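Local coordinates for protein enoyl-CoA hydratase (Mycobacterium avium, PDB 3OC7) that probably catalyses the reversible hydration of enoyl-CoA thioesters in fatty acid metabolism, as a trimeric member of the crotonase family, at residues R57-A62 and S107-I112; A113-H118 and D131-G136. One frame throughout, in Å; residues are numbered along the deposited sequence.

Interaction 1 (R57-A62 and S107-I112); sequences RVVVLA and SRLPVI
V58 and I112 meet through first torsions that turn one branch of each toward the other. V58 holds CG1 between its backbone N and carbonyl carbon (chi1 61°), which sends CG2 across to I112; I112 keeps CG1 beside its own backbone N (chi1 -51°) and runs out extended to CD1. V58 CG2 approaches I112 CD1 obliquely at 3.8 Å, and the same methyl rests 3.5 Å from P110 O. On the face of V59 and V111, V59 CG2 meets L109 CD1 at 3.6 Å, the two side chains crossing at about a right angle. L109 reaches back with its other methyl, CD2, to the carbonyl carbon of R57, while P110 CD sits 3.4 Å from R57 O.

Between these two layers of side chains the strands pair in parallel. V59 N donates to P110 O at 3.0 Å in a nearly straight bond (176°), and V59 O accepts from I112 N at 2.9 Å, so that V59 brackets V111. I112 then brackets V60, because its O receives L61 N, at 2.9 Å, from a position tilted out of the carbonyl plane. Helix 196-208 covers the face of V60 and I112, and helix 37-52 the face of V59 and L109, a central sheet clad by helices. P110 also packs on L173 of a second subunit. Three main-chain bonds cross the contact and the side chains meeting here are almost wholly apolar, which is consistent with a register held by the backbone while the branched side chains fill the layers on either face.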
# COMPACT_ATOMS: atom_id res chain seq x y z
N ARG A 57 16.16 0.43 -25.28
CA ARG A 57 15.04 -0.22 -24.55
C ARG A 57 14.87 0.20 -23.06
O ARG A 57 13.86 -0.14 -22.43
CB ARG A 57 15.07 -1.76 -24.74
CG ARG A 57 14.75 -2.20 -26.20
CD ARG A 57 14.50 -3.71 -26.39
NE ARG A 57 15.60 -4.57 -25.98
CZ ARG A 57 16.72 -4.79 -26.68
NH1 ARG A 57 16.91 -4.18 -27.85
NH2 ARG A 57 17.65 -5.60 -26.21
N VAL A 58 15.82 0.98 -22.53
CA VAL A 58 15.80 1.44 -21.14
C VAL A 58 16.66 2.72 -20.99
O VAL A 58 17.65 2.88 -21.74
CB VAL A 58 16.26 0.30 -20.17
CG1 VAL A 58 17.69 -0.15 -20.46
CG2 VAL A 58 16.11 0.69 -18.68
N VAL A 59 16.28 3.60 -20.06
CA VAL A 59 17.05 4.81 -19.67
C VAL A 59 17.56 4.77 -18.23
O VAL A 59 16.81 4.35 -17.33
CB VAL A 59 16.14 6.08 -19.79
CG1 VAL A 59 16.83 7.36 -19.24
CG2 VAL A 59 15.70 6.30 -21.23
N VAL A 60 18.81 5.21 -17.99
CA VAL A 60 19.34 5.46 -16.63
C VAL A 60 19.46 6.97 -16.37
O VAL A 60 20.07 7.68 -17.18
CB VAL A 60 20.72 4.76 -16.39
CG1 VAL A 60 21.32 5.13 -15.00
CG2 VAL A 60 20.61 3.23 -16.58
N LEU A 61 18.86 7.45 -15.27
CA LEU A 61 18.99 8.85 -14.83
C LEU A 61 20.04 8.92 -13.70
O LEU A 61 19.75 8.50 -12.56
CB LEU A 61 17.63 9.41 -14.37
CG LEU A 61 17.53 10.87 -13.88
CD1 LEU A 61 17.98 11.91 -14.94
CD2 LEU A 61 16.10 11.20 -13.36
N ALA A 62 21.23 9.45 -14.02
CA ALA A 62 22.42 9.49 -13.14
C ALA A 62 22.80 10.94 -12.76
O ALA A 62 22.13 11.89 -13.19
CB ALA A 62 23.60 8.77 -13.84
N SER A 107 6.51 7.93 -20.74
CA SER A 107 7.47 7.37 -21.74
C SER A 107 7.24 5.87 -22.05
O SER A 107 6.91 5.10 -21.15
CB SER A 107 8.91 7.57 -21.23
OG SER A 107 9.90 7.09 -22.16
N ARG A 108 7.44 5.46 -23.31
CA ARG A 108 7.47 4.03 -23.70
C ARG A 108 8.58 3.25 -22.98
O ARG A 108 8.52 2.01 -22.90
CB ARG A 108 7.60 3.84 -25.24
CG ARG A 108 9.04 4.05 -25.79
CD ARG A 108 9.21 3.72 -27.31
NE ARG A 108 10.59 3.94 -27.79
CZ ARG A 108 11.57 3.04 -27.75
NH1 ARG A 108 11.37 1.84 -27.21
NH2 ARG A 108 12.77 3.35 -28.24
N LEU A 109 9.60 3.98 -22.51
CA LEU A 109 10.82 3.40 -21.91
C LEU A 109 10.76 3.31 -20.38
O LEU A 109 10.41 4.31 -19.72
CB LEU A 109 12.04 4.26 -22.29
CG LEU A 109 12.41 4.44 -23.76
CD1 LEU A 109 13.44 5.56 -23.95
CD2 LEU A 109 12.91 3.13 -24.34
N PRO A 110 11.11 2.13 -19.80
CA PRO A 110 11.43 2.10 -18.36
C PRO A 110 12.58 3.08 -18.01
O PRO A 110 13.59 3.15 -18.75
CB PRO A 110 11.86 0.63 -18.13
CG PRO A 110 11.17 -0.16 -19.25
CD PRO A 110 11.26 0.80 -20.43
N VAL A 111 12.42 3.85 -16.92
CA VAL A 111 13.43 4.82 -16.43
C VAL A 111 13.91 4.44 -15.01
O VAL A 111 13.09 4.29 -14.07
CB VAL A 111 12.89 6.29 -16.46
CG1 VAL A 111 14.02 7.27 -16.09
CG2 VAL A 111 12.29 6.66 -17.81
N ILE A 112 15.24 4.27 -14.87
CA ILE A 112 15.88 3.82 -13.62
C ILE A 112 16.78 4.92 -13.01
O ILE A 112 17.76 5.34 -13.63
CB ILE A 112 16.75 2.53 -13.85
CG1 ILE A 112 15.94 1.44 -14.57
CG2 ILE A 112 17.35 2.03 -12.50
CD1 ILE A 112 16.79 0.21 -14.93

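Interaction 2 (A113-H118 and D131-G136); sequences AAIDGH and DIAVAG
I115 packs against the 132-135 strand at close quarters: its CB lies 3.6 Å from V134 O and 4.0 Å from A135 CB. CG1 stands beside the backbone N of I115 (chi1 -54°), which carries the chain back along the strand, and CD1 ends 4.4 Å from A133 CB. A113 CB and A133 CB continue this face with a methyl-to-methyl contact of 4.1 Å. With small alanines on this face, A135 CA comes within 3.2 Å of I115 O in a CH···O contact. Four backbone bonds join the pair, from A113 N to I132 O at one end to G136 N and I115 O at the other, the latter 2.9 Å long.

Across the pair the face of A114 and V134 is looser: the A114 methyl makes no close contact with 131-136, and both side chains turn to helix 196-208. The more open side is the strand end, where D116 is partly exposed; even there D116 OD1 comes within 3.1 Å of G136 C, a close contact and not a hydrogen bond. OD1 finds its hydrogen bond just beyond the two segments, and the D116 main chain is held by H63 at N and R138 at O.

A114 and V134 both lie against I200 of that helix, whereas I115 faces F68 of strand 67-69. The pair is therefore a middle step in the parallel part of the main sheet, with a helix over one face and the second, smaller sheet beside the other.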
# COMPACT_ATOMS: atom_id res chain seq x y z
N ALA A 113 16.48 5.36 -11.78
CA ALA A 113 17.35 6.35 -11.10
C ALA A 113 18.57 5.68 -10.43
O ALA A 113 18.44 4.64 -9.75
CB ALA A 113 16.55 7.17 -10.06
N ALA A 114 19.73 6.31 -10.61
CA ALA A 114 20.99 5.87 -9.97
C ALA A 114 21.50 6.98 -9.02
O ALA A 114 22.10 7.97 -9.47
CB ALA A 114 22.06 5.51 -11.05
N ILE A 115 21.21 6.81 -7.72
CA ILE A 115 21.42 7.84 -6.68
C ILE A 115 22.62 7.48 -5.78
O ILE A 115 22.65 6.38 -5.24
CB ILE A 115 20.13 7.98 -5.77
CG1 ILE A 115 18.85 8.25 -6.61
CG2 ILE A 115 20.31 9.02 -4.65
CD1 ILE A 115 17.52 7.76 -5.93
N ASP A 116 23.59 8.39 -5.62
CA ASP A 116 24.62 8.23 -4.53
C ASP A 116 24.99 9.60 -3.94
O ASP A 116 26.14 10.10 -4.08
CB ASP A 116 25.87 7.43 -5.01
CG ASP A 116 26.66 6.83 -3.85
OD1 ASP A 116 26.11 6.63 -2.73
OD2 ASP A 116 27.88 6.55 -4.04
N GLY A 117 24.03 10.21 -3.26
CA GLY A 117 24.16 11.59 -2.75
C GLY A 117 22.87 12.11 -2.13
O GLY A 117 21.89 11.36 -2.01
N HIS A 118 22.85 13.39 -1.77
CA HIS A 118 21.72 14.01 -1.06
C HIS A 118 20.52 14.28 -1.98
O HIS A 118 20.68 14.67 -3.16
CB HIS A 118 22.17 15.29 -0.33
CG HIS A 118 23.39 15.10 0.54
ND1 HIS A 118 23.40 14.26 1.64
CD2 HIS A 118 24.62 15.66 0.48
CE1 HIS A 118 24.59 14.30 2.21
NE2 HIS A 118 25.35 15.14 1.53
N ASP A 131 10.48 4.56 -12.72
CA ASP A 131 9.86 3.23 -12.52
C ASP A 131 10.61 2.37 -11.46
O ASP A 131 9.97 1.64 -10.67
CB ASP A 131 9.76 2.49 -13.87
CG ASP A 131 9.04 3.32 -14.90
OD1 ASP A 131 7.80 3.42 -14.80
OD2 ASP A 131 9.72 3.89 -15.79
N ILE A 132 11.94 2.46 -11.47
CA ILE A 132 12.86 1.74 -10.55
C ILE A 132 13.87 2.76 -10.01
O ILE A 132 14.25 3.68 -10.75
CB ILE A 132 13.59 0.56 -11.28
CG1 ILE A 132 12.56 -0.45 -11.86
CG2 ILE A 132 14.60 -0.15 -10.35
CD1 ILE A 132 13.15 -1.53 -12.82
N ALA A 133 14.27 2.65 -8.73
CA ALA A 133 15.29 3.55 -8.14
C ALA A 133 16.24 2.78 -7.20
O ALA A 133 15.78 2.00 -6.34
CB ALA A 133 14.63 4.73 -7.40
N VAL A 134 17.54 3.00 -7.38
CA VAL A 134 18.61 2.38 -6.56
C VAL A 134 19.47 3.46 -5.88
O VAL A 134 19.84 4.44 -6.54
CB VAL A 134 19.53 1.42 -7.43
CG1 VAL A 134 20.50 0.58 -6.57
CG2 VAL A 134 18.67 0.53 -8.33
N ALA A 135 19.76 3.30 -4.58
CA ALA A 135 20.61 4.27 -3.86
C ALA A 135 21.78 3.65 -3.09
O ALA A 135 21.62 2.61 -2.41
CB ALA A 135 19.78 5.14 -2.91
N GLY A 136 22.94 4.30 -3.19
CA GLY A 136 24.19 3.84 -2.56
C GLY A 136 24.49 4.48 -1.19
O GLY A 136 23.66 5.27 -0.68

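In the fold
Strand 111-115 lies between the two partners, with strand 58-63 along one edge (interaction 1) and strand 132-135 along the other (interaction 2); the two centres lie 13 Å apart. The pairing with 58-63 goes one step beyond interaction 1, through a probable bond from A114 N to L61 O at 2.9 Å, so A114 belongs to both neighbourhoods. At the start of the strand V111 N probably bonds D131 OD2 at 2.9 Å. K219 NZ joins the same spot, with a salt bridge to D131 OD2 and a hydrogen bond to L109 O. L173 of the second subunit packs on both P110 and D131. In crotonases, loops following such strands shape the acyl-CoA site, so this core probably underlies it.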